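Serine/threonine-protein kinase Tel1 (Chaetomium thermophilum, PDB 6SKY) probably phosphorylates serine and threonine residues in [ST]-Q motifs, using ATP, to switch on checkpoint signalling when DNA is damaged. Local coordinates at residues 1545-1550 / 1556-1561; 1477-1482 / 1578-1583; 2798-2803 / 2925-2930. All coordinates share one frame; numbering follows the deposited sequence.

Contact 1 of 3, residues 1545-1550 / 1556-1561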
ATOM      1  N   HIS A1545     -59.087 -34.921  10.992  1.00 72.25           N
ATOM      2  CA  HIS A1545     -59.434 -34.166  12.190  1.00 72.25           C
ATOM      3  C   HIS A1545     -59.097 -32.685  12.106  1.00 72.25           C
ATOM      4  O   HIS A1545     -59.099 -32.008  13.139  1.00 72.25           O
ATOM      5  CB  HIS A1545     -58.742 -34.767  13.416  1.00 72.25           C
ATOM      6  CG  HIS A1545     -59.185 -36.157  13.733  1.00 72.25           C
ATOM      7  ND1 HIS A1545     -58.456 -37.270  13.377  1.00 72.25           N
ATOM      8  CD2 HIS A1545     -60.290 -36.616  14.364  1.00 72.25           C
ATOM      9  CE1 HIS A1545     -59.092 -38.356  13.779  1.00 72.25           C
ATOM     10  NE2 HIS A1545     -60.207 -37.986  14.381  1.00 72.25           N
ATOM     11  N   ILE A1546     -58.815 -32.157  10.919  1.00 69.21           N
ATOM     12  CA  ILE A1546     -58.455 -30.752  10.784  1.00 69.21           C
ATOM     13  C   ILE A1546     -59.674 -29.885  11.051  1.00 69.21           C
ATOM     14  O   ILE A1546     -60.799 -30.384  11.148  1.00 69.21           O
ATOM     15  CB  ILE A1546     -57.870 -30.445   9.396  1.00 69.21           C
ATOM     16  CG1 ILE A1546     -58.802 -30.960   8.306  1.00 69.21           C
ATOM     17  CG2 ILE A1546     -56.489 -31.034   9.253  1.00 69.21           C
ATOM     18  CD1 ILE A1546     -58.279 -30.740   6.923  1.00 69.21           C
ATOM     19  N   ARG A1547     -59.450 -28.590  11.196  1.00 71.03           N
ATOM     20  CA  ARG A1547     -60.505 -27.600  11.272  1.00 71.03           C
ATOM     21  C   ARG A1547     -60.688 -26.948   9.907  1.00 71.03           C
ATOM     22  O   ARG A1547     -60.161 -27.413   8.895  1.00 71.03           O
ATOM     23  CB  ARG A1547     -60.181 -26.573  12.354  1.00 71.03           C
ATOM     24  CG  ARG A1547     -60.297 -27.100  13.763  1.00 71.03           C
ATOM     25  CD  ARG A1547     -59.707 -26.119  14.757  1.00 71.03           C
ATOM     26  NE  ARG A1547     -60.074 -24.736  14.461  1.00 71.03           N
ATOM     27  CZ  ARG A1547     -59.236 -23.831  13.969  1.00 71.03           C
ATOM     28  NH1 ARG A1547     -57.978 -24.159  13.714  1.00 71.03           N
ATOM     29  NH2 ARG A1547     -59.654 -22.597  13.729  1.00 71.03           N
ATOM     30  N   ALA A1548     -61.443 -25.852   9.873  1.00 74.56           N
ATOM     31  CA  ALA A1548     -61.737 -25.198   8.604  1.00 74.56           C
ATOM     32  C   ALA A1548     -60.529 -24.439   8.065  1.00 74.56           C
ATOM     33  O   ALA A1548     -60.369 -24.307   6.847  1.00 74.56           O
ATOM     34  CB  ALA A1548     -62.931 -24.260   8.767  1.00 74.56           C
ATOM     35  N   SER A1549     -59.678 -23.927   8.948  1.00 68.36           N
ATOM     36  CA  SER A1549     -58.504 -23.155   8.565  1.00 68.36           C
ATOM     37  C   SER A1549     -57.238 -23.933   8.899  1.00 68.36           C
ATOM     38  O   SER A1549     -57.284 -25.083   9.340  1.00 68.36           O
ATOM     39  CB  SER A1549     -58.502 -21.796   9.262  1.00 68.36           C
ATOM     40  OG  SER A1549     -58.033 -21.910  10.594  1.00 68.36           O
ATOM     41  N   GLY A1550     -56.096 -23.290   8.686  1.00 60.38           N
ATOM     42  CA  GLY A1550     -54.808 -23.878   8.999  1.00 60.38           C
ATOM     43  C   GLY A1550     -53.985 -22.954   9.873  1.00 60.38           C
ATOM     44  O   GLY A1550     -54.143 -21.734   9.835  1.00 60.38           O
ATOM     45  N   THR A1556     -50.617 -29.194  16.533  1.00 63.66           N
ATOM     46  CA  THR A1556     -51.998 -29.262  16.089  1.00 63.66           C
ATOM     47  C   THR A1556     -52.117 -30.226  14.910  1.00 63.66           C
ATOM     48  O   THR A1556     -51.134 -30.793  14.432  1.00 63.66           O
ATOM     49  CB  THR A1556     -52.511 -27.874  15.722  1.00 63.66           C
ATOM     50  OG1 THR A1556     -51.709 -27.326  14.673  1.00 63.66           O
ATOM     51  CG2 THR A1556     -52.444 -26.958  16.916  1.00 63.66           C
ATOM     52  N   HIS A1557     -53.347 -30.426  14.437  1.00 66.76           N
ATOM     53  CA  HIS A1557     -53.553 -31.302  13.291  1.00 66.76           C
ATOM     54  C   HIS A1557     -53.264 -30.587  11.981  1.00 66.76           C
ATOM     55  O   HIS A1557     -52.683 -31.175  11.063  1.00 66.76           O
ATOM     56  CB  HIS A1557     -54.980 -31.841  13.293  1.00 66.76           C
ATOM     57  CG  HIS A1557     -55.240 -32.860  14.355  1.00 66.76           C
ATOM     58  ND1 HIS A1557     -54.522 -34.032  14.452  1.00 66.76           N
ATOM     59  CD2 HIS A1557     -56.144 -32.887  15.362  1.00 66.76           C
ATOM     60  CE1 HIS A1557     -54.969 -34.734  15.475  1.00 66.76           C
ATOM     61  NE2 HIS A1557     -55.953 -34.063  16.045  1.00 66.76           N
ATOM     62  N   GLU A1558     -53.656 -29.317  11.881  1.00 64.94           N
ATOM     63  CA  GLU A1558     -53.440 -28.570  10.650  1.00 64.94           C
ATOM     64  C   GLU A1558     -51.958 -28.382  10.370  1.00 64.94           C
ATOM     65  O   GLU A1558     -51.523 -28.478   9.219  1.00 64.94           O
ATOM     66  CB  GLU A1558     -54.142 -27.218  10.729  1.00 64.94           C
ATOM     67  CG  GLU A1558     -55.620 -27.293  11.061  1.00 64.94           C
ATOM     68  CD  GLU A1558     -55.886 -27.493  12.538  1.00 64.94           C
ATOM     69  OE1 GLU A1558     -54.973 -27.937  13.260  1.00 64.94           O
ATOM     70  OE2 GLU A1558     -57.013 -27.208  12.984  1.00 64.94           O
ATOM     71  N   SER A1559     -51.160 -28.139  11.406  1.00 60.99           N
ATOM     72  CA  SER A1559     -49.738 -27.929  11.177  1.00 60.99           C
ATOM     73  C   SER A1559     -49.021 -29.233  10.869  1.00 60.99           C
ATOM     74  O   SER A1559     -48.100 -29.251  10.050  1.00 60.99           O
ATOM     75  CB  SER A1559     -49.105 -27.248  12.379  1.00 60.99           C
ATOM     76  OG  SER A1559     -49.083 -28.117  13.487  1.00 60.99           O
ATOM     77  N   ASN A1560     -49.426 -30.334  11.504  1.00 61.93           N
ATOM     78  CA  ASN A1560     -48.866 -31.631  11.140  1.00 61.93           C
ATOM     79  C   ASN A1560     -49.208 -31.987   9.703  1.00 61.93           C
ATOM     80  O   ASN A1560     -48.368 -32.514   8.968  1.00 61.93           O
ATOM     81  CB  ASN A1560     -49.372 -32.714  12.087  1.00 61.93           C
ATOM     82  CG  ASN A1560     -48.907 -32.507  13.506  1.00 61.93           C
ATOM     83  OD1 ASN A1560     -47.817 -31.993  13.744  1.00 61.93           O
ATOM     84  ND2 ASN A1560     -49.733 -32.907  14.461  1.00 61.93           N
ATOM     85  N   LEU A1561     -50.430 -31.680   9.273  1.00 59.60           N
ATOM     86  CA  LEU A1561     -50.806 -31.946   7.892  1.00 59.60           C
ATOM     87  C   LEU A1561     -50.012 -31.079   6.924  1.00 59.60           C
ATOM     88  O   LEU A1561     -49.540 -31.569   5.893  1.00 59.60           O
ATOM     89  CB  LEU A1561     -52.301 -31.726   7.708  1.00 59.60           C
ATOM     90  CG  LEU A1561     -52.824 -31.993   6.304  1.00 59.60           C
ATOM     91  CD1 LEU A1561     -52.462 -33.392   5.874  1.00 59.60           C
ATOM     92  CD2 LEU A1561     -54.311 -31.797   6.276  1.00 59.60           C
TER

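Contact 2 of 3, residues 1477-1482 / 1578-1583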
ATOM      1  N   ALA A1477     -58.155 -39.342  -0.932  1.00 58.45           N
ATOM      2  CA  ALA A1477     -58.546 -39.241   0.464  1.00 58.45           C
ATOM      3  C   ALA A1477     -58.314 -37.839   0.998  1.00 58.45           C
ATOM      4  O   ALA A1477     -59.176 -37.273   1.672  1.00 58.45           O
ATOM      5  CB  ALA A1477     -57.770 -40.262   1.287  1.00 58.45           C
ATOM      6  N   LEU A1478     -57.147 -37.263   0.712  1.00 57.92           N
ATOM      7  CA  LEU A1478     -56.864 -35.911   1.177  1.00 57.92           C
ATOM      8  C   LEU A1478     -57.888 -34.920   0.642  1.00 57.92           C
ATOM      9  O   LEU A1478     -58.481 -34.151   1.407  1.00 57.92           O
ATOM     10  CB  LEU A1478     -55.453 -35.509   0.766  1.00 57.92           C
ATOM     11  CG  LEU A1478     -55.021 -34.081   1.064  1.00 57.92           C
ATOM     12  CD1 LEU A1478     -55.287 -33.735   2.505  1.00 57.92           C
ATOM     13  CD2 LEU A1478     -53.557 -33.944   0.758  1.00 57.92           C
ATOM     14  N   SER A1479     -58.120 -34.935  -0.672  1.00 60.80           N
ATOM     15  CA  SER A1479     -59.055 -33.986  -1.264  1.00 60.80           C
ATOM     16  C   SER A1479     -60.465 -34.193  -0.735  1.00 60.80           C
ATOM     17  O   SER A1479     -61.176 -33.225  -0.444  1.00 60.80           O
ATOM     18  CB  SER A1479     -59.038 -34.111  -2.783  1.00 60.80           C
ATOM     19  OG  SER A1479     -57.734 -33.935  -3.294  1.00 60.80           O
ATOM     20  N   SER A1480     -60.885 -35.449  -0.588  1.00 62.64           N
ATOM     21  CA  SER A1480     -62.248 -35.732  -0.163  1.00 62.64           C
ATOM     22  C   SER A1480     -62.464 -35.330   1.286  1.00 62.64           C
ATOM     23  O   SER A1480     -63.471 -34.702   1.619  1.00 62.64           O
ATOM     24  CB  SER A1480     -62.554 -37.213  -0.366  1.00 62.64           C
ATOM     25  OG  SER A1480     -63.932 -37.471  -0.198  1.00 62.64           O
ATOM     26  N   LEU A1481     -61.525 -35.682   2.163  1.00 65.35           N
ATOM     27  CA  LEU A1481     -61.646 -35.303   3.563  1.00 65.35           C
ATOM     28  C   LEU A1481     -61.615 -33.791   3.728  1.00 65.35           C
ATOM     29  O   LEU A1481     -62.358 -33.237   4.545  1.00 65.35           O
ATOM     30  CB  LEU A1481     -60.535 -35.961   4.372  1.00 65.35           C
ATOM     31  CG  LEU A1481     -60.629 -37.482   4.450  1.00 65.35           C
ATOM     32  CD1 LEU A1481     -59.364 -38.063   5.039  1.00 65.35           C
ATOM     33  CD2 LEU A1481     -61.836 -37.901   5.263  1.00 65.35           C
ATOM     34  N   ALA A1482     -60.778 -33.102   2.950  1.00 66.59           N
ATOM     35  CA  ALA A1482     -60.746 -31.647   3.021  1.00 66.59           C
ATOM     36  C   ALA A1482     -62.082 -31.043   2.605  1.00 66.59           C
ATOM     37  O   ALA A1482     -62.634 -30.182   3.304  1.00 66.59           O
ATOM     38  CB  ALA A1482     -59.618 -31.111   2.146  1.00 66.59           C
ATOM     39  N   GLU A1578     -50.205 -32.900  -7.952  1.00 63.67           N
ATOM     40  CA  GLU A1578     -50.431 -31.457  -7.949  1.00 63.67           C
ATOM     41  C   GLU A1578     -51.867 -31.052  -7.640  1.00 63.67           C
ATOM     42  O   GLU A1578     -52.046 -30.125  -6.834  1.00 63.67           O
ATOM     43  CB  GLU A1578     -49.981 -30.851  -9.281  1.00 63.67           C
ATOM     44  CG  GLU A1578     -48.502 -31.013  -9.573  1.00 63.67           C
ATOM     45  CD  GLU A1578     -47.983 -29.944 -10.517  1.00 63.67           C
ATOM     46  OE1 GLU A1578     -48.594 -28.856 -10.566  1.00 63.67           O
ATOM     47  OE2 GLU A1578     -46.968 -30.190 -11.206  1.00 63.67           O
ATOM     48  N   PRO A1579     -52.910 -31.658  -8.217  1.00 60.98           N
ATOM     49  CA  PRO A1579     -54.271 -31.208  -7.872  1.00 60.98           C
ATOM     50  C   PRO A1579     -54.651 -31.448  -6.421  1.00 60.98           C
ATOM     51  O   PRO A1579     -55.225 -30.558  -5.786  1.00 60.98           O
ATOM     52  CB  PRO A1579     -55.154 -32.018  -8.827  1.00 60.98           C
ATOM     53  CG  PRO A1579     -54.265 -32.397  -9.935  1.00 60.98           C
ATOM     54  CD  PRO A1579     -52.930 -32.619  -9.330  1.00 60.98           C
ATOM     55  N   ALA A1580     -54.357 -32.631  -5.879  1.00 58.76           N
ATOM     56  CA  ALA A1580     -54.708 -32.915  -4.492  1.00 58.76           C
ATOM     57  C   ALA A1580     -53.942 -32.017  -3.537  1.00 58.76           C
ATOM     58  O   ALA A1580     -54.508 -31.488  -2.571  1.00 58.76           O
ATOM     59  CB  ALA A1580     -54.433 -34.379  -4.172  1.00 58.76           C
ATOM     60  N   ARG A1581     -52.649 -31.838  -3.792  1.00 59.58           N
ATOM     61  CA  ARG A1581     -51.847 -30.948  -2.969  1.00 59.58           C
ATOM     62  C   ARG A1581     -52.345 -29.514  -3.061  1.00 59.58           C
ATOM     63  O   ARG A1581     -52.370 -28.796  -2.058  1.00 59.58           O
ATOM     64  CB  ARG A1581     -50.389 -31.047  -3.391  1.00 59.58           C
ATOM     65  CG  ARG A1581     -49.456 -30.215  -2.582  1.00 59.58           C
ATOM     66  CD  ARG A1581     -48.041 -30.623  -2.853  1.00 59.58           C
ATOM     67  NE  ARG A1581     -47.752 -30.672  -4.278  1.00 59.58           N
ATOM     68  CZ  ARG A1581     -47.305 -31.749  -4.906  1.00 59.58           C
ATOM     69  NH1 ARG A1581     -47.088 -32.867  -4.230  1.00 59.58           N
ATOM     70  NH2 ARG A1581     -47.063 -31.706  -6.206  1.00 59.58           N
ATOM     71  N   ASP A1582     -52.763 -29.082  -4.255  1.00 61.65           N
ATOM     72  CA  ASP A1582     -53.297 -27.734  -4.409  1.00 61.65           C
ATOM     73  C   ASP A1582     -54.599 -27.564  -3.645  1.00 61.65           C
ATOM     74  O   ASP A1582     -54.831 -26.517  -3.036  1.00 61.65           O
ATOM     75  CB  ASP A1582     -53.501 -27.405  -5.885  1.00 61.65           C
ATOM     76  CG  ASP A1582     -52.201 -27.071  -6.601  1.00 61.65           C
ATOM     77  OD1 ASP A1582     -51.146 -27.027  -5.940  1.00 61.65           O
ATOM     78  OD2 ASP A1582     -52.232 -26.853  -7.831  1.00 61.65           O
ATOM     79  N   VAL A1583     -55.459 -28.582  -3.654  1.00 58.85           N
ATOM     80  CA  VAL A1583     -56.705 -28.516  -2.889  1.00 58.85           C
ATOM     81  C   VAL A1583     -56.410 -28.399  -1.399  1.00 58.85           C
ATOM     82  O   VAL A1583     -56.968 -27.546  -0.697  1.00 58.85           O
ATOM     83  CB  VAL A1583     -57.583 -29.743  -3.188  1.00 58.85           C
ATOM     84  CG1 VAL A1583     -58.731 -29.821  -2.201  1.00 58.85           C
ATOM     85  CG2 VAL A1583     -58.103 -29.683  -4.606  1.00 58.85           C
TER

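Contact 3 of 3, residues 2798-2803 / 2925-2930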
ATOM      1  N   PHE A2798       3.424 -24.045 -17.718  1.00 15.61           N
ATOM      2  CA  PHE A2798       2.250 -24.894 -17.601  1.00 15.61           C
ATOM      3  C   PHE A2798       1.660 -25.053 -18.991  1.00 15.61           C
ATOM      4  O   PHE A2798       2.120 -24.437 -19.949  1.00 15.61           O
ATOM      5  CB  PHE A2798       1.234 -24.317 -16.612  1.00 15.61           C
ATOM      6  CG  PHE A2798       1.049 -22.830 -16.707  1.00 15.61           C
ATOM      7  CD1 PHE A2798       1.665 -21.987 -15.812  1.00 15.61           C
ATOM      8  CD2 PHE A2798       0.240 -22.279 -17.673  1.00 15.61           C
ATOM      9  CE1 PHE A2798       1.488 -20.639 -15.894  1.00 15.61           C
ATOM     10  CE2 PHE A2798       0.070 -20.935 -17.748  1.00 15.61           C
ATOM     11  CZ  PHE A2798       0.690 -20.117 -16.860  1.00 15.61           C
ATOM     12  N   ARG A2799       0.636 -25.890 -19.094  1.00 16.49           N
ATOM     13  CA  ARG A2799      -0.010 -26.167 -20.373  1.00 16.49           C
ATOM     14  C   ARG A2799      -1.110 -25.146 -20.621  1.00 16.49           C
ATOM     15  O   ARG A2799      -2.100 -25.100 -19.892  1.00 16.49           O
ATOM     16  CB  ARG A2799      -0.572 -27.581 -20.408  1.00 16.49           C
ATOM     17  CG  ARG A2799      -1.134 -27.932 -21.745  1.00 16.49           C
ATOM     18  CD  ARG A2799      -1.588 -29.351 -21.819  1.00 16.49           C
ATOM     19  NE  ARG A2799      -1.902 -29.706 -23.189  1.00 16.49           N
ATOM     20  CZ  ARG A2799      -1.086 -30.368 -23.987  1.00 16.49           C
ATOM     21  NH1 ARG A2799      -1.440 -30.636 -25.223  1.00 16.49           N
ATOM     22  NH2 ARG A2799       0.077 -30.771 -23.544  1.00 16.49           N
ATOM     23  N   LEU A2800      -0.923 -24.313 -21.636  1.00 20.83           N
ATOM     24  CA  LEU A2800      -1.888 -23.298 -22.031  1.00 20.83           C
ATOM     25  C   LEU A2800      -1.986 -23.247 -23.547  1.00 20.83           C
ATOM     26  O   LEU A2800      -1.853 -22.193 -24.164  1.00 20.83           O
ATOM     27  CB  LEU A2800      -1.515 -21.936 -21.461  1.00 20.83           C
ATOM     28  CG  LEU A2800      -2.609 -20.903 -21.243  1.00 20.83           C
ATOM     29  CD1 LEU A2800      -3.627 -21.427 -20.285  1.00 20.83           C
ATOM     30  CD2 LEU A2800      -1.999 -19.644 -20.704  1.00 20.83           C
ATOM     31  N   THR A2801      -2.174 -24.400 -24.176  1.00 22.14           N
ATOM     32  CA  THR A2801      -2.261 -24.454 -25.625  1.00 22.14           C
ATOM     33  C   THR A2801      -3.547 -23.785 -26.105  1.00 22.14           C
ATOM     34  O   THR A2801      -4.327 -23.249 -25.326  1.00 22.14           O
ATOM     35  CB  THR A2801      -2.173 -25.897 -26.099  1.00 22.14           C
ATOM     36  OG1 THR A2801      -3.354 -26.601 -25.719  1.00 22.14           O
ATOM     37  CG2 THR A2801      -0.996 -26.565 -25.468  1.00 22.14           C
ATOM     38  N   ARG A2802      -3.766 -23.793 -27.417  1.00 22.14           N
ATOM     39  CA  ARG A2802      -4.939 -23.120 -27.963  1.00 22.14           C
ATOM     40  C   ARG A2802      -6.229 -23.821 -27.573  1.00 22.14           C
ATOM     41  O   ARG A2802      -7.270 -23.172 -27.450  1.00 22.14           O
ATOM     42  CB  ARG A2802      -4.844 -23.030 -29.480  1.00 22.14           C
ATOM     43  CG  ARG A2802      -3.800 -22.080 -29.992  1.00 22.14           C
ATOM     44  CD  ARG A2802      -3.673 -22.223 -31.484  1.00 22.14           C
ATOM     45  NE  ARG A2802      -3.553 -23.621 -31.866  1.00 22.14           N
ATOM     46  CZ  ARG A2802      -3.994 -24.116 -33.012  1.00 22.14           C
ATOM     47  NH1 ARG A2802      -4.587 -23.325 -33.883  1.00 22.14           N
ATOM     48  NH2 ARG A2802      -3.853 -25.399 -33.275  1.00 22.14           N
ATOM     49  N   ASP A2803      -6.183 -25.134 -27.369  1.00 24.58           N
ATOM     50  CA  ASP A2803      -7.370 -25.857 -26.947  1.00 24.58           C
ATOM     51  C   ASP A2803      -7.697 -25.626 -25.482  1.00 24.58           C
ATOM     52  O   ASP A2803      -8.871 -25.602 -25.121  1.00 24.58           O
ATOM     53  CB  ASP A2803      -7.205 -27.346 -27.210  1.00 24.58           C
ATOM     54  CG  ASP A2803      -7.869 -27.781 -28.491  1.00 24.58           C
ATOM     55  OD1 ASP A2803      -7.180 -27.918 -29.519  1.00 24.58           O
ATOM     56  OD2 ASP A2803      -9.094 -27.973 -28.479  1.00 24.58           O
ATOM     57  N   ASN A2925       2.554 -14.988 -20.949  1.00 26.57           N
ATOM     58  CA  ASN A2925       3.258 -14.714 -22.195  1.00 26.57           C
ATOM     59  C   ASN A2925       4.135 -15.882 -22.601  1.00 26.57           C
ATOM     60  O   ASN A2925       4.165 -16.259 -23.773  1.00 26.57           O
ATOM     61  CB  ASN A2925       4.109 -13.457 -22.070  1.00 26.57           C
ATOM     62  CG  ASN A2925       3.328 -12.198 -22.308  1.00 26.57           C
ATOM     63  OD1 ASN A2925       3.581 -11.181 -21.677  1.00 26.57           O
ATOM     64  ND2 ASN A2925       2.376 -12.254 -23.221  1.00 26.57           N
ATOM     65  N   GLN A2926       4.875 -16.454 -21.657  1.00 24.44           N
ATOM     66  CA  GLN A2926       5.773 -17.534 -22.037  1.00 24.44           C
ATOM     67  C   GLN A2926       5.083 -18.882 -22.132  1.00 24.44           C
ATOM     68  O   GLN A2926       5.663 -19.811 -22.692  1.00 24.44           O
ATOM     69  CB  GLN A2926       6.958 -17.617 -21.076  1.00 24.44           C
ATOM     70  CG  GLN A2926       6.605 -17.859 -19.649  1.00 24.44           C
ATOM     71  CD  GLN A2926       7.825 -17.927 -18.760  1.00 24.44           C
ATOM     72  OE1 GLN A2926       8.380 -19.000 -18.533  1.00 24.44           O
ATOM     73  NE2 GLN A2926       8.247 -16.783 -18.246  1.00 24.44           N
ATOM     74  N   ALA A2927       3.856 -19.010 -21.639  1.00 21.44           N
ATOM     75  CA  ALA A2927       3.129 -20.260 -21.784  1.00 21.44           C
ATOM     76  C   ALA A2927       2.411 -20.378 -23.115  1.00 21.44           C
ATOM     77  O   ALA A2927       2.147 -21.497 -23.553  1.00 21.44           O
ATOM     78  CB  ALA A2927       2.122 -20.417 -20.654  1.00 21.44           C
ATOM     79  N   THR A2928       2.078 -19.261 -23.757  1.00 22.11           N
ATOM     80  CA  THR A2928       1.357 -19.258 -25.023  1.00 22.11           C
ATOM     81  C   THR A2928       2.227 -18.831 -26.193  1.00 22.11           C
ATOM     82  O   THR A2928       1.709 -18.644 -27.294  1.00 22.11           O
ATOM     83  CB  THR A2928       0.136 -18.344 -24.939  1.00 22.11           C
ATOM     84  OG1 THR A2928       0.518 -17.079 -24.406  1.00 22.11           O
ATOM     85  CG2 THR A2928      -0.922 -18.935 -24.054  1.00 22.11           C
ATOM     86  N   SER A2929       3.529 -18.692 -25.988  1.00 25.98           N
ATOM     87  CA  SER A2929       4.416 -18.188 -27.025  1.00 25.98           C
ATOM     88  C   SER A2929       4.657 -19.238 -28.095  1.00 25.98           C
ATOM     89  O   SER A2929       4.918 -20.401 -27.792  1.00 25.98           O
ATOM     90  CB  SER A2929       5.739 -17.765 -26.404  1.00 25.98           C
ATOM     91  OG  SER A2929       6.633 -17.286 -27.382  1.00 25.98           O
ATOM     92  N   VAL A2930       4.583 -18.822 -29.358  1.00 26.54           N
ATOM     93  CA  VAL A2930       4.763 -19.759 -30.460  1.00 26.54           C
ATOM     94  C   VAL A2930       6.213 -20.202 -30.571  1.00 26.54           C
ATOM     95  O   VAL A2930       6.498 -21.303 -31.046  1.00 26.54           O
ATOM     96  CB  VAL A2930       4.257 -19.131 -31.768  1.00 26.54           C
ATOM     97  CG1 VAL A2930       4.610 -19.993 -32.956  1.00 26.54           C
ATOM     98  CG2 VAL A2930       2.765 -18.940 -31.702  1.00 26.54           C
TER

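Contact 1 of 3, residues 1545-1550 / 1556-1561
Glu1558, in the first turn of helix 1557-1569, reaches back to Arg1547 in a local loop-to-helix contact. It belongs to a helix-loop-helix connection in the alpha solenoid, where the chain leaves helix 1530-1543, turns and starts the next helix. Thr1556 is the N-cap, its OG1 accepting a weak bond from Ser1559 N, and that OG1 is also hydrogen-bonded to Asn1551 in the turn.

The bend of the Glu1558 chain at chi2 (80°) turns the carboxylate toward the Arg1547 backbone and side chain. OE2 of Glu1558 accepts a weak bond from the backbone N of Arg1547 and a salt-bridge bond from Arg1547 NH1, each 3.3 Å long. NH1 comes from above the carboxylate plane, 55° out of it. Glu1558 CB packs on CA of Gly1550, 3.8 Å away. Deeper in, Ile1546 sends CG2 to CD2 of Leu1561 at 3.8 Å, a buried apolar touch. At the more exposed end the rings of His1545 and His1557 lie obliquely, their planes 31° apart, and His1545 ND1 is tied back to the carbonyl of Glu1541. The contact between these histidines is a CH-pi one: CB of His1545 sits over one face of the His1557 ring, 3.9 Å from its centroid.

Contact 2 of 3, residues 1477-1482 / 1578-1583
Ser1479, on helix 1470-1487, meets Ala1580 on helix 1578-1588 where the two helices pack together; the CA atoms of Ser1479 and Ala1580 are 5.5 Å apart. From CB, the Ser1479 side chain is a single step long. With OG anti to the carbonyl carbon (chi1 -56°), the hydroxyl lies beside its own backbone N and reaches the neighbouring helix. There OG of Ser1479 rests against both CA and CB of Ala1580, each at 3.4 Å, and lies 4.2 Å from CB of Val1583, one turn further on. None of these is a polar partner; the hydroxyl is hydrogen-bonded to the carbonyl of Gly1475, one turn back on its own helix, so a buried polar atom is satisfied locally while its outer surface serves as packing.

Beside it, Leu1478 brings CD2 to within 4.2 Å of the carbonyl O of Ala1580, and the same leucine also packs on Leu1576 and Ala1584. Ala1477 and Leu1481 pack on Phe1515 and Leu1519 of helix 1502-1521. The axes of segments 1477-1482 and 1578-1583 run in the same general direction, 8.8 Å apart at closest approach and crossing at 30°. The small side chains of Ser1479 and Ala1580 are consistent with this spacing, and the whole is helix-on-helix packing within an alpha solenoid.

Contact 3 of 3, residues 2798-2803 / 2925-2930
Ala2927, at the C-terminal end of helix 2916-2927, lays its methyl against two neighbouring side chains of the kinase domain, Phe2798 and Leu2800. CB of Ala2927 is 3.6 Å from CE2 of Phe2798, approaching the ring obliquely, and 4.0 Å from CB of Leu2800. The phenylalanine gets there through a chi1 of 41°, which places CG between the backbone N and the carbonyl carbon and turns the ring toward the helix end. The two kinase side chains also touch each other, CD2 of Leu2800 lying at the ring edge, in its plane.

Thr2928 continues the same surface. The Thr2928 and Leu2800 side chains cross obliquely, with CG2 of Thr2928 3.6 Å from CD2 of Leu2800 and also beside the Leu2800 carbonyl O. The threonine hydroxyl has other work, being hydrogen-bonded to the carbonyl of Ile2924 one turn back.

Further out, Phe2798 is backed by Ser2750 and Met2751 of helix 2732-2755, and Leu2800 by Val2805. The polar residues next in line hold on to the end of the chain: Thr2801, the N-cap of helix 2802-2806, bonds through OG1 to the carbonyl of Ala2944, Arg2802 reaches that of Tyr2943, and Arg2799 makes a cation-pi contact with Trp2940.

Thus the FATC region is joined to the PI3/PI4-kinase-type domain at several points. No hydrogen bond crosses between 2798-2803 and 2925-2930, so the link between them is van der Waals packing, largely apolar: the fit of one methyl from Ala2927 and another from Thr2928 against Phe2798 and Leu2800, with bonds from neighbouring residues to the C-terminal tail around it.

How the contacts relate
Contacts 1 and 2 are neighbours in the alpha solenoid, their centres about 14 Å apart, though their nearest atoms, about 4 Å apart, do not touch. Contact 1 uses helix 1557-1569, and contact 2 the next one, 1578-1588, packed on helix 1470-1487. Along the chain, contact 1 falls between the two halves of contact 2: a local loop-to-helix contact lies within a stretch closed by packing across 95 intervening residues. Contact 3 comes later in sequence and on the opposite side of the chain's centre, about 66 Å from contact 1 and 63 Å from contact 2, centre to centre. It joins the kinase and FATC regions, so the three sample the solenoid and catalytic ends of one chain.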